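Long-range contacts in peroxide stress sensing regulator (PDB 4I7H), which probably acts as a metal-dependent transcriptional regulator of the FUR family that senses peroxide stress and controls the genes that answer it: residues F78-K83 with D93-Q98; N15-L20 with T30-I35; Q40-P45 with G130-R135; P45-I50 with M61-V66. All blocks are in the same frame, centred on the assembly; numbering follows the deposited sequence.

Along the chain, contact 2 (N15-L20 with T30-I35) closes first, contact 4 (P45-I50 with M61-V66) second and contact 1 (F78-K83 with D93-Q98) third, while contact 3 (Q40-P45 with G130-R135) encloses contacts 4 and 1. Contacts 2, 4 and 1 belong to the winged-helix DNA-binding domain expected of a FUR-family protein: helices first, then the hairpin. Contacts 1 and 2 have centres about 13 Å apart and share the nickel ion, to which contact 2 gives Asn15 and His19 and contact 1 gives His97. Contacts 3 and 4 share Pro45, with centres about 18 Å apart. Contact 3 joins the loop after helix 29-39 to strand 132-135, which pairs with the second subunit.

Contact 1 (F78-K83 with D93-Q98); sequences FVSELK and DFMGHQ. With NI (nickel (II) ion), chain F.
Phe78 and Ser80 face Asp93 to Gly96 across the beta hairpin of strands 79-82 and 91-94, consistent with the wing of a winged-helix domain. The pairing is antiparallel: Ser80 and Asp93 form a hydrogen-bonded pair, and Val79 and Phe94 the adjoining non-hydrogen-bonded pair, 4.3 Å apart from CA to CA. Both backbone groups of the first pair are used, Ser80 N giving its proton to Asp93 O at 2.9 Å and Asp93 N to Ser80 O at 3.0 Å, the latter in the carbonyl plane. Asp93 O also receives the CA-H of Val79. Beyond the paired residues Met95 N donates a hydrogen bond to Phe78 O at 2.9 Å, from a position 39° out of the carbonyl plane. Ser80 OG also lies 3.4 Å from Asp93 OD2, at best a weak bond; the firmer partner of the Asp93 carboxylate is Lys123, in a salt bridge from OD1. Phe78 packs its CB against Phe94 CE2, and its ring carbon CD1 lies 3.8 Å from Gly96 CA. From here the chain runs into the metal site: His97 NE2 binds nickel at 2.4 Å, with His4, Asn15, His19 and His99 completing the five protein ligands. Phe94 CG is anti to the backbone N (chi1 -176°), which lays a face of its ring beneath Phe78 O, 3.3 Å above the plane and offset toward the rim.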
loop_
_atom_site.group_PDB
_atom_site.type_symbol
_atom_site.label_atom_id
_atom_site.label_comp_id
_atom_site.label_asym_id
_atom_site.label_seq_id
_atom_site.Cartn_x
_atom_site.Cartn_y
_atom_site.Cartn_z
ATOM N N PHE B 78 7.910 15.436 6.927
ATOM C CA PHE B 78 7.478 15.064 5.581
ATOM C C PHE B 78 8.585 14.474 4.728
ATOM O O PHE B 78 8.328 13.923 3.662
ATOM C CB PHE B 78 6.814 16.240 4.862
ATOM C CG PHE B 78 5.518 16.659 5.483
ATOM C CD1 PHE B 78 4.338 16.032 5.134
ATOM C CD2 PHE B 78 5.485 17.667 6.428
ATOM C CE1 PHE B 78 3.146 16.393 5.708
ATOM C CE2 PHE B 78 4.279 18.047 7.020
ATOM C CZ PHE B 78 3.106 17.402 6.654
ATOM N N VAL B 79 9.826 14.617 5.173
ATOM C CA VAL B 79 10.918 13.867 4.552
ATOM C C VAL B 79 11.865 13.303 5.599
ATOM O O VAL B 79 11.914 13.773 6.741
ATOM C CB VAL B 79 11.661 14.642 3.393
ATOM C CG1 VAL B 79 10.902 15.877 2.978
ATOM C CG2 VAL B 79 13.107 14.960 3.741
ATOM N N SER B 80 12.593 12.272 5.210
ATOM C CA SER B 80 13.497 11.599 6.122
ATOM C C SER B 80 14.897 11.667 5.560
ATOM O O SER B 80 15.085 11.631 4.333
ATOM C CB SER B 80 13.100 10.129 6.242
ATOM O OG SER B 80 13.116 9.530 4.954
ATOM N N GLU B 81 15.875 11.783 6.451
ATOM C CA GLU B 81 17.274 11.809 6.039
ATOM C C GLU B 81 17.830 10.413 6.261
ATOM O O GLU B 81 17.505 9.752 7.252
ATOM C CB GLU B 81 18.078 12.798 6.892
ATOM C CG GLU B 81 17.527 14.204 6.919
ATOM C CD GLU B 81 18.100 15.045 8.056
ATOM O OE1 GLU B 81 18.329 16.263 7.846
ATOM O OE2 GLU B 81 18.305 14.492 9.166
ATOM N N LEU B 82 18.673 9.959 5.355
ATOM C CA LEU B 82 19.320 8.688 5.580
ATOM C C LEU B 82 20.690 8.690 4.925
ATOM O O LEU B 82 20.929 9.424 3.953
ATOM C CB LEU B 82 18.466 7.543 5.027
ATOM C CG LEU B 82 18.343 7.484 3.504
ATOM C CD1 LEU B 82 19.246 6.388 2.927
ATOM C CD2 LEU B 82 16.898 7.288 3.076
ATOM N N LYS B 83 21.586 7.878 5.476
ATOM C CA LYS B 83 22.865 7.614 4.845
ATOM C C LYS B 83 22.955 6.131 4.549
ATOM O O LYS B 83 22.327 5.304 5.257
ATOM C CB LYS B 83 24.007 7.998 5.769
ATOM C CG LYS B 83 24.212 9.487 5.856
ATOM C CD LYS B 83 25.279 9.789 6.857
ATOM C CE LYS B 83 25.302 11.260 7.145
ATOM N NZ LYS B 83 26.476 11.586 7.984
ATOM N N ASP B 93 14.165 11.399 1.471
ATOM C CA ASP B 93 13.049 10.568 1.031
ATOM C C ASP B 93 11.776 11.278 1.409
ATOM O O ASP B 93 11.559 11.562 2.584
ATOM C CB ASP B 93 13.120 9.214 1.733
ATOM C CG ASP B 93 11.834 8.401 1.594
ATOM O OD1 ASP B 93 11.297 8.308 0.456
ATOM O OD2 ASP B 93 11.368 7.857 2.637
ATOM N N PHE B 94 10.944 11.610 0.432
ATOM C CA PHE B 94 9.696 12.239 0.808
ATOM C C PHE B 94 8.765 11.159 1.339
ATOM O O PHE B 94 8.387 10.235 0.613
ATOM C CB PHE B 94 9.035 13.000 -0.336
ATOM C CG PHE B 94 7.802 13.731 0.092
ATOM C CD1 PHE B 94 6.562 13.100 0.071
ATOM C CD2 PHE B 94 7.884 15.028 0.565
ATOM C CE1 PHE B 94 5.431 13.753 0.498
ATOM C CE2 PHE B 94 6.740 15.703 0.994
ATOM C CZ PHE B 94 5.510 15.053 0.954
ATOM N N MET B 95 8.399 11.255 2.608
ATOM C CA MET B 95 7.572 10.199 3.180
ATOM C C MET B 95 6.270 10.719 3.769
ATOM O O MET B 95 5.630 10.045 4.566
ATOM C CB MET B 95 8.376 9.358 4.180
ATOM C CG MET B 95 9.328 10.146 5.054
ATOM S SD MET B 95 8.443 11.207 6.179
ATOM C CE MET B 95 9.459 11.078 7.657
ATOM N N GLY B 96 5.872 11.915 3.349
ATOM C CA GLY B 96 4.637 12.514 3.817
ATOM C C GLY B 96 3.407 11.681 3.474
ATOM O O GLY B 96 3.311 11.086 2.402
ATOM N N HIS B 97 2.439 11.670 4.382
ATOM C CA HIS B 97 1.241 10.861 4.195
ATOM C C HIS B 97 0.276 11.544 3.245
ATOM O O HIS B 97 0.502 12.676 2.803
ATOM C CB HIS B 97 0.548 10.655 5.545
ATOM C CG HIS B 97 0.111 11.935 6.186
ATOM N ND1 HIS B 97 0.926 12.655 7.035
ATOM C CD2 HIS B 97 -1.036 12.645 6.073
ATOM C CE1 HIS B 97 0.294 13.738 7.440
ATOM N NE2 HIS B 97 -0.897 13.757 6.873
ATOM N N GLN B 98 -0.805 10.839 2.925
ATOM C CA GLN B 98 -1.896 11.415 2.161
ATOM C C GLN B 98 -3.205 10.961 2.810
ATOM O O GLN B 98 -3.192 10.250 3.822
ATOM C CB GLN B 98 -1.833 10.970 0.688
ATOM C CG GLN B 98 -2.058 9.457 0.480
ATOM C CD GLN B 98 -2.270 9.062 -0.993
ATOM O OE1 GLN B 98 -2.478 9.911 -1.862
ATOM N NE2 GLN B 98 -2.241 7.758 -1.263
HETATM NI NI NI F . -2.863 15.206 6.776
#

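Contact 2 (N15-L20 with T30-I35); sequences NVLEHL and TRKAII. With NI (nickel (II) ion), chain F.
Val16, Leu17 and Leu20 look across to Ile35 from a helix that runs at 140° to its partner, the short axes of 15-20 and 30-35 approaching to 11.5 Å. At that spacing the backbones stay well apart, and the gap is bridged by side-chain ends without any hydrogen bond between the segments. Ile35 CD1 is the common point. Val16 CG1 meets it tip to tip at 4.0 Å, Leu17 CD2 comes in obliquely at 4.1 Å, and Leu20 CD1 closes the group at 4.4 Å. Ile35 delivers that methyl with CG1 anti to the carbonyl carbon (chi1 -71°) and an extended chi2 of 165°, which carries CD1 out toward the facing helix. At the borders of this apolar cluster the aliphatic parts of longer chains take over: Lys32 CG lies against Leu17 CD2, and Arg31 CD against Leu20 CD1. The Arg31 guanidinium group is turned elsewhere, with NE hydrogen-bonded to Asn69. Another side of helix 12-22 serves the metal: Asn15 OD1 and His19 NE2, one helical turn apart, bind nickel at 2.4 and 2.5 Å. Its apolar side thus packs on helix 29-39 while its metal-binding side meets His97, which follows the hairpin. Helix 63-75 flanks the contact, its Val72 touching Arg31 and its Leu73 touching Ile35.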
loop_
_atom_site.group_PDB
_atom_site.type_symbol
_atom_site.label_atom_id
_atom_site.label_comp_id
_atom_site.label_asym_id
_atom_site.label_seq_id
_atom_site.Cartn_x
_atom_site.Cartn_y
_atom_site.Cartn_z
ATOM N N ASN B 15 -1.664 17.645 0.735
ATOM C CA ASN B 15 -1.546 17.370 2.162
ATOM C C ASN B 15 -0.472 18.190 2.870
ATOM O O ASN B 15 -0.738 18.782 3.914
ATOM C CB ASN B 15 -1.256 15.907 2.432
ATOM C CG ASN B 15 -1.277 15.609 3.898
ATOM O OD1 ASN B 15 -2.322 15.737 4.506
ATOM N ND2 ASN B 15 -0.134 15.261 4.482
ATOM N N VAL B 16 0.741 18.203 2.323
ATOM C CA VAL B 16 1.841 18.951 2.947
ATOM C C VAL B 16 1.499 20.430 3.032
ATOM O O VAL B 16 1.759 21.078 4.053
ATOM C CB VAL B 16 3.175 18.857 2.157
ATOM C CG1 VAL B 16 4.311 19.416 2.990
ATOM C CG2 VAL B 16 3.487 17.460 1.804
ATOM N N LEU B 17 0.952 20.966 1.945
ATOM C CA LEU B 17 0.642 22.392 1.878
ATOM C C LEU B 17 -0.377 22.764 2.943
ATOM O O LEU B 17 -0.261 23.807 3.584
ATOM C CB LEU B 17 0.128 22.774 0.489
ATOM C CG LEU B 17 1.075 22.587 -0.699
ATOM C CD1 LEU B 17 0.622 23.453 -1.870
ATOM C CD2 LEU B 17 2.507 22.889 -0.326
ATOM N N GLU B 18 -1.368 21.898 3.139
ATOM C CA GLU B 18 -2.363 22.094 4.180
ATOM C C GLU B 18 -1.707 22.099 5.546
ATOM O O GLU B 18 -1.936 23.007 6.355
ATOM C CB GLU B 18 -3.400 20.968 4.135
ATOM C CG GLU B 18 -4.621 21.265 3.296
ATOM C CD GLU B 18 -5.687 22.001 4.081
ATOM O OE1 GLU B 18 -6.361 21.350 4.915
ATOM O OE2 GLU B 18 -5.849 23.227 3.869
ATOM N N HIS B 19 -0.897 21.074 5.807
ATOM C CA HIS B 19 -0.205 20.963 7.091
ATOM C C HIS B 19 0.676 22.176 7.382
ATOM O O HIS B 19 0.698 22.675 8.511
ATOM C CB HIS B 19 0.635 19.694 7.155
ATOM C CG HIS B 19 -0.112 18.502 7.668
ATOM N ND1 HIS B 19 -0.102 18.145 8.994
ATOM C CD2 HIS B 19 -0.892 17.588 7.034
ATOM C CE1 HIS B 19 -0.843 17.066 9.171
ATOM N NE2 HIS B 19 -1.333 16.712 7.997
ATOM N N LEU B 20 1.410 22.640 6.374
ATOM C CA LEU B 20 2.271 23.808 6.556
ATOM C C LEU B 20 1.463 25.083 6.842
ATOM O O LEU B 20 1.822 25.871 7.725
ATOM C CB LEU B 20 3.178 24.000 5.337
ATOM C CG LEU B 20 4.143 22.830 5.138
ATOM C CD1 LEU B 20 5.020 23.018 3.899
ATOM C CD2 LEU B 20 4.986 22.622 6.387
ATOM N N THR B 30 9.633 27.941 -4.544
ATOM C CA THR B 30 10.793 27.070 -4.444
ATOM C C THR B 30 10.452 25.864 -3.570
ATOM O O THR B 30 10.757 24.720 -3.922
ATOM C CB THR B 30 11.986 27.832 -3.836
ATOM O OG1 THR B 30 12.421 28.841 -4.761
ATOM C CG2 THR B 30 13.132 26.891 -3.552
ATOM N N ARG B 31 9.809 26.126 -2.435
ATOM C CA ARG B 31 9.411 25.052 -1.528
ATOM C C ARG B 31 8.420 24.087 -2.197
ATOM O O ARG B 31 8.602 22.855 -2.141
ATOM C CB ARG B 31 8.866 25.619 -0.218
ATOM C CG ARG B 31 8.464 24.559 0.808
ATOM C CD ARG B 31 8.441 25.141 2.215
ATOM N NE ARG B 31 9.782 25.511 2.669
ATOM C CZ ARG B 31 10.047 26.187 3.787
ATOM N NH1 ARG B 31 9.060 26.590 4.592
ATOM N NH2 ARG B 31 11.307 26.465 4.102
ATOM N N LYS B 32 7.396 24.631 -2.849
ATOM C CA LYS B 32 6.471 23.796 -3.630
ATOM C C LYS B 32 7.205 22.945 -4.666
ATOM O O LYS B 32 6.915 21.750 -4.809
ATOM C CB LYS B 32 5.413 24.654 -4.335
ATOM C CG LYS B 32 4.436 25.367 -3.409
ATOM C CD LYS B 32 3.542 26.305 -4.208
ATOM C CE LYS B 32 2.670 27.143 -3.279
ATOM N NZ LYS B 32 1.983 28.250 -4.007
ATOM N N ALA B 33 8.153 23.551 -5.387
ATOM C CA ALA B 33 8.879 22.820 -6.427
ATOM C C ALA B 33 9.707 21.660 -5.865
ATOM O O ALA B 33 9.778 20.583 -6.466
ATOM C CB ALA B 33 9.765 23.754 -7.231
ATOM N N ILE B 34 10.345 21.884 -4.722
ATOM C CA ILE B 34 11.129 20.845 -4.073
ATOM C C ILE B 34 10.191 19.725 -3.585
ATOM O O ILE B 34 10.464 18.543 -3.791
ATOM C CB ILE B 34 11.949 21.416 -2.904
ATOM C CG1 ILE B 34 13.063 22.333 -3.462
ATOM C CG2 ILE B 34 12.535 20.286 -2.023
ATOM C CD1 ILE B 34 13.761 23.168 -2.380
ATOM N N ILE B 35 9.083 20.094 -2.960
ATOM C CA ILE B 35 8.108 19.090 -2.518
ATOM C C ILE B 35 7.633 18.233 -3.691
ATOM O O ILE B 35 7.638 17.008 -3.617
ATOM C CB ILE B 35 6.895 19.735 -1.854
ATOM C CG1 ILE B 35 7.297 20.297 -0.490
ATOM C CG2 ILE B 35 5.774 18.712 -1.696
ATOM C CD1 ILE B 35 6.287 21.267 0.091
HETATM NI NI NI F . -2.863 15.206 6.776
#

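Contact 3 (Q40-P45 with G130-R135); sequences QSTEHP and GYKVTR
The loop between helices 29-39 and 47-54 meets the edge of strand 132-135 here, so Gln40 and Thr42 of what is probably the DNA-binding half touch Lys132 and Thr134 of the dimerisation half. The contact is small and lies at the surface, burying 188 Å² in all. Its one direct hydrogen bond is weak: Gln40 NE2 gives a proton to Thr134 O at 3.4 Å, long but nearly straight, with an angle of 169° at the hydrogen. Gln40 reaches that carbonyl through a chain bent at chi2 (-56°), which folds the amide toward the strand. Thr42 and Lys132 run past each other at a slant, and the closest approach is from Thr42 OG1 to Lys132 CD, 3.3 Å. The same lysine sets CE 3.6 Å from Gln40 O, its chain bent at chi2 and chi4, so that CD, CE and NZ all lie alongside the loop, NZ being 3.6 Å from Thr42 OG1.

As in other two-domain FUR-family regulators, the loop would belong to the winged-helix domain and the strand to the dimerisation domain. Strand 132-135 is engaged from another direction too: Lys132, Val133 and Arg135 pair antiparallel with a strand of the second subunit, and the Thr134 hydroxyl bonds to Glu105 of that subunit. Helix 118-129 lies beside both segments, with His126 touching Thr42. A water completes the link between loop and strand. It accepts from Val133 N at 2.8 Å and is hydrogen-bonded at 3.1 Å to Thr42 OG1.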
loop_
_atom_site.group_PDB
_atom_site.type_symbol
_atom_site.label_atom_id
_atom_site.label_comp_id
_atom_site.label_asym_id
_atom_site.label_seq_id
_atom_site.Cartn_x
_atom_site.Cartn_y
_atom_site.Cartn_z
ATOM N N GLN B 40 7.540 13.141 -6.807
ATOM C CA GLN B 40 7.617 12.478 -8.110
ATOM C C GLN B 40 8.921 11.722 -8.350
ATOM O O GLN B 40 9.109 11.138 -9.419
ATOM C CB GLN B 40 7.391 13.488 -9.241
ATOM C CG GLN B 40 6.007 14.159 -9.219
ATOM C CD GLN B 40 4.855 13.150 -9.245
ATOM O OE1 GLN B 40 4.241 12.864 -8.211
ATOM N NE2 GLN B 40 4.554 12.614 -10.430
ATOM N N SER B 41 9.825 11.733 -7.373
ATOM C CA SER B 41 11.151 11.164 -7.591
ATOM C C SER B 41 11.222 9.646 -7.470
ATOM O O SER B 41 10.791 9.061 -6.472
ATOM C CB SER B 41 12.186 11.778 -6.651
ATOM O OG SER B 41 13.390 11.031 -6.690
ATOM N N THR B 42 11.783 9.028 -8.505
ATOM C CA THR B 42 12.124 7.614 -8.483
ATOM C C THR B 42 12.917 7.290 -7.205
ATOM O O THR B 42 12.470 6.508 -6.347
ATOM C CB THR B 42 12.956 7.261 -9.743
ATOM O OG1 THR B 42 12.077 6.904 -10.824
ATOM C CG2 THR B 42 13.934 6.126 -9.467
ATOM N N GLU B 43 14.056 7.961 -7.058
ATOM C CA GLU B 43 15.071 7.589 -6.093
ATOM C C GLU B 43 14.864 8.267 -4.757
ATOM O O GLU B 43 13.827 8.875 -4.498
ATOM C CB GLU B 43 16.436 8.021 -6.631
ATOM C CG GLU B 43 17.361 6.884 -7.001
ATOM C CD GLU B 43 18.788 7.359 -7.208
ATOM O OE1 GLU B 43 18.972 8.499 -7.696
ATOM O OE2 GLU B 43 19.726 6.604 -6.870
ATOM N N HIS B 44 15.866 8.143 -3.902
ATOM C CA HIS B 44 15.974 9.005 -2.736
ATOM C C HIS B 44 17.114 9.978 -3.064
ATOM O O HIS B 44 18.268 9.702 -2.762
ATOM C CB HIS B 44 16.279 8.177 -1.494
ATOM C CG HIS B 44 15.098 7.408 -0.987
ATOM N ND1 HIS B 44 15.197 6.440 -0.010
ATOM C CD2 HIS B 44 13.787 7.475 -1.319
ATOM C CE1 HIS B 44 13.996 5.941 0.236
ATOM N NE2 HIS B 44 13.124 6.550 -0.550
ATOM N N PRO B 45 16.782 11.108 -3.707
ATOM C CA PRO B 45 17.805 11.993 -4.283
ATOM C C PRO B 45 18.672 12.633 -3.211
ATOM O O PRO B 45 18.214 12.824 -2.089
ATOM C CB PRO B 45 16.972 13.063 -5.001
ATOM C CG PRO B 45 15.707 13.138 -4.206
ATOM C CD PRO B 45 15.444 11.737 -3.690
ATOM N N GLY B 130 10.737 -0.718 -14.045
ATOM C CA GLY B 130 11.446 0.348 -14.720
ATOM C C GLY B 130 10.596 1.534 -15.144
ATOM O O GLY B 130 11.133 2.535 -15.641
ATOM N N TYR B 131 9.279 1.445 -14.974
ATOM C CA TYR B 131 8.423 2.579 -15.337
ATOM C C TYR B 131 8.741 3.760 -14.422
ATOM O O TYR B 131 9.049 3.581 -13.247
ATOM C CB TYR B 131 6.924 2.238 -15.208
ATOM C CG TYR B 131 6.313 1.413 -16.330
ATOM C CD1 TYR B 131 6.896 0.224 -16.751
ATOM C CD2 TYR B 131 5.133 1.811 -16.946
ATOM C CE1 TYR B 131 6.324 -0.545 -17.758
ATOM C CE2 TYR B 131 4.555 1.050 -17.954
ATOM C CZ TYR B 131 5.160 -0.130 -18.353
ATOM O OH TYR B 131 4.601 -0.895 -19.349
ATOM N N LYS B 132 8.702 4.962 -14.973
ATOM C CA LYS B 132 8.718 6.155 -14.153
ATOM C C LYS B 132 7.269 6.369 -13.719
ATOM O O LYS B 132 6.427 6.683 -14.546
ATOM C CB LYS B 132 9.212 7.351 -14.968
ATOM C CG LYS B 132 9.256 8.670 -14.199
ATOM C CD LYS B 132 10.047 8.538 -12.900
ATOM C CE LYS B 132 10.570 9.889 -12.416
ATOM N NZ LYS B 132 12.057 10.005 -12.575
ATOM N N VAL B 133 6.972 6.179 -12.439
ATOM C CA VAL B 133 5.577 6.244 -11.985
ATOM C C VAL B 133 5.059 7.688 -11.974
ATOM O O VAL B 133 5.672 8.570 -11.373
ATOM C CB VAL B 133 5.396 5.575 -10.614
ATOM C CG1 VAL B 133 3.909 5.607 -10.178
ATOM C CG2 VAL B 133 5.902 4.151 -10.670
ATOM N N THR B 134 3.952 7.928 -12.672
ATOM C CA THR B 134 3.347 9.256 -12.710
ATOM C C THR B 134 2.195 9.425 -11.706
ATOM O O THR B 134 2.032 10.498 -11.111
ATOM C CB THR B 134 2.827 9.593 -14.108
ATOM O OG1 THR B 134 2.021 8.511 -14.588
ATOM C CG2 THR B 134 3.997 9.837 -15.073
ATOM N N ARG B 135 1.397 8.376 -11.517
ATOM C CA ARG B 135 0.278 8.459 -10.573
ATOM C C ARG B 135 -0.257 7.075 -10.223
ATOM O O ARG B 135 -0.223 6.154 -11.061
ATOM C CB ARG B 135 -0.849 9.330 -11.152
ATOM C CG ARG B 135 -1.440 8.767 -12.444
ATOM C CD ARG B 135 -2.281 9.781 -13.209
ATOM N NE ARG B 135 -2.778 9.196 -14.456
ATOM C CZ ARG B 135 -4.018 8.743 -14.637
ATOM N NH1 ARG B 135 -4.914 8.829 -13.653
ATOM N NH2 ARG B 135 -4.368 8.216 -15.810
HETATM O O HOH W 1 9.030 6.490 -10.593
#

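Contact 4 (P45-I50 with M61-V66); sequences PSADKI and MSLATV
Val66, Leu63 and Ala47 have the most surface buried where the start of helix 47-54 packs against the start of helix 63-75, in the region expected to form the helix-turn-helix of a winged-helix domain; the later helix probably serves as its recognition helix. Val66 is central. Its CG1, anti to the backbone N (chi1 176°), rests 4.0 Å from Ala47 CB and 3.9 Å from Ile50 CG2, so one methyl touches residues on successive turns of the opposing helix. That methyl also lies 3.7 Å from Ala47 O. Leu63 approaches Ala47 beside it: its CD2 stands 3.9 Å from Ala47 O and 4.2 Å from Ala47 CB. The small side chain of Ala47 permits this closeness, its CA lying only 6.4 Å from Val66 CA. The contact is methyl packing, partly against the Ala47 carbonyl, with no hydrogen bond between the segments. Each helix instead secures its own first turn. Ser46 OG accepts from Lys49 N, while Ser62 and Thr65 form a capping box in which Ser62 OG accepts from Thr65 N at 3.1 Å and the return bond from Ser62 N to Thr65 OG1 is weak. The packing continues along both helices, as Ala47 and Ile50 also meet Leu70 while Leu63 and Val66 meet Tyr51. Helix 29-39 joins the cluster through Met38, which touches Ile50, and through Thr30, which touches Met61.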
loop_
_atom_site.group_PDB
_atom_site.type_symbol
_atom_site.label_atom_id
_atom_site.label_comp_id
_atom_site.label_asym_id
_atom_site.label_seq_id
_atom_site.Cartn_x
_atom_site.Cartn_y
_atom_site.Cartn_z
ATOM N N PRO B 45 16.782 11.108 -3.707
ATOM C CA PRO B 45 17.805 11.993 -4.283
ATOM C C PRO B 45 18.672 12.633 -3.211
ATOM O O PRO B 45 18.214 12.824 -2.089
ATOM C CB PRO B 45 16.972 13.063 -5.001
ATOM C CG PRO B 45 15.707 13.138 -4.206
ATOM C CD PRO B 45 15.444 11.737 -3.690
ATOM N N SER B 46 19.919 12.944 -3.551
ATOM C CA SER B 46 20.777 13.749 -2.690
ATOM C C SER B 46 20.327 15.209 -2.811
ATOM O O SER B 46 19.588 15.552 -3.726
ATOM C CB SER B 46 22.220 13.656 -3.172
ATOM O OG SER B 46 22.332 14.212 -4.485
ATOM N N ALA B 47 20.763 16.072 -1.901
ATOM C CA ALA B 47 20.508 17.506 -2.064
ATOM C C ALA B 47 21.078 18.039 -3.397
ATOM O O ALA B 47 20.443 18.849 -4.074
ATOM C CB ALA B 47 21.061 18.296 -0.880
ATOM N N ASP B 48 22.253 17.562 -3.788
ATOM C CA ASP B 48 22.881 18.053 -5.013
ATOM C C ASP B 48 22.053 17.682 -6.232
ATOM O O ASP B 48 21.917 18.473 -7.171
ATOM C CB ASP B 48 24.301 17.511 -5.172
ATOM C CG ASP B 48 24.957 17.973 -6.464
ATOM O OD1 ASP B 48 25.335 19.159 -6.541
ATOM O OD2 ASP B 48 25.084 17.158 -7.402
ATOM N N LYS B 49 21.495 16.476 -6.206
ATOM C CA LYS B 49 20.627 16.007 -7.276
ATOM C C LYS B 49 19.411 16.921 -7.404
ATOM O O LYS B 49 19.094 17.394 -8.493
ATOM C CB LYS B 49 20.172 14.579 -6.974
ATOM C CG LYS B 49 20.093 13.678 -8.178
ATOM C CD LYS B 49 19.128 14.199 -9.218
ATOM C CE LYS B 49 18.566 13.067 -10.063
ATOM N NZ LYS B 49 19.567 12.475 -10.991
ATOM N N ILE B 50 18.722 17.137 -6.287
ATOM C CA ILE B 50 17.577 18.032 -6.261
ATOM C C ILE B 50 17.974 19.406 -6.807
ATOM O O ILE B 50 17.316 19.970 -7.698
ATOM C CB ILE B 50 17.056 18.209 -4.826
ATOM C CG1 ILE B 50 16.459 16.889 -4.293
ATOM C CG2 ILE B 50 16.019 19.321 -4.778
ATOM C CD1 ILE B 50 16.327 16.875 -2.779
ATOM N N MET B 61 18.179 30.282 -6.625
ATOM C CA MET B 61 18.405 29.068 -5.843
ATOM C C MET B 61 19.889 28.748 -5.683
ATOM O O MET B 61 20.652 28.700 -6.652
ATOM C CB MET B 61 17.684 27.851 -6.455
ATOM C CG MET B 61 17.981 26.535 -5.733
ATOM S SD MET B 61 17.102 25.105 -6.465
ATOM C CE MET B 61 15.449 25.595 -6.040
ATOM N N SER B 62 20.290 28.533 -4.437
ATOM C CA SER B 62 21.607 27.997 -4.151
ATOM C C SER B 62 21.424 26.593 -3.577
ATOM O O SER B 62 20.297 26.197 -3.242
ATOM C CB SER B 62 22.309 28.883 -3.136
ATOM O OG SER B 62 21.561 28.939 -1.927
ATOM N N LEU B 63 22.520 25.853 -3.452
ATOM C CA LEU B 63 22.501 24.591 -2.714
ATOM C C LEU B 63 22.033 24.836 -1.279
ATOM O O LEU B 63 21.331 24.003 -0.701
ATOM C CB LEU B 63 23.892 23.970 -2.691
ATOM C CG LEU B 63 24.083 22.489 -3.026
ATOM C CD1 LEU B 63 25.366 21.980 -2.386
ATOM C CD2 LEU B 63 22.874 21.594 -2.675
ATOM N N ALA B 64 22.415 25.982 -0.708
ATOM C CA ALA B 64 21.983 26.339 0.640
ATOM C C ALA B 64 20.465 26.377 0.740
ATOM O O ALA B 64 19.899 25.885 1.719
ATOM C CB ALA B 64 22.581 27.685 1.080
ATOM N N THR B 65 19.815 26.959 -0.267
ATOM C CA THR B 65 18.359 27.004 -0.313
ATOM C C THR B 65 17.780 25.578 -0.258
ATOM O O THR B 65 16.840 25.327 0.485
ATOM C CB THR B 65 17.853 27.705 -1.597
ATOM O OG1 THR B 65 18.435 29.014 -1.689
ATOM C CG2 THR B 65 16.332 27.841 -1.572
ATOM N N VAL B 66 18.337 24.659 -1.047
ATOM C CA VAL B 66 17.866 23.263 -1.050
ATOM C C VAL B 66 17.994 22.632 0.332
ATOM O O VAL B 66 17.008 22.124 0.872
ATOM C CB VAL B 66 18.627 22.402 -2.055
ATOM C CG1 VAL B 66 18.171 20.912 -1.949
ATOM C CG2 VAL B 66 18.399 22.928 -3.475
#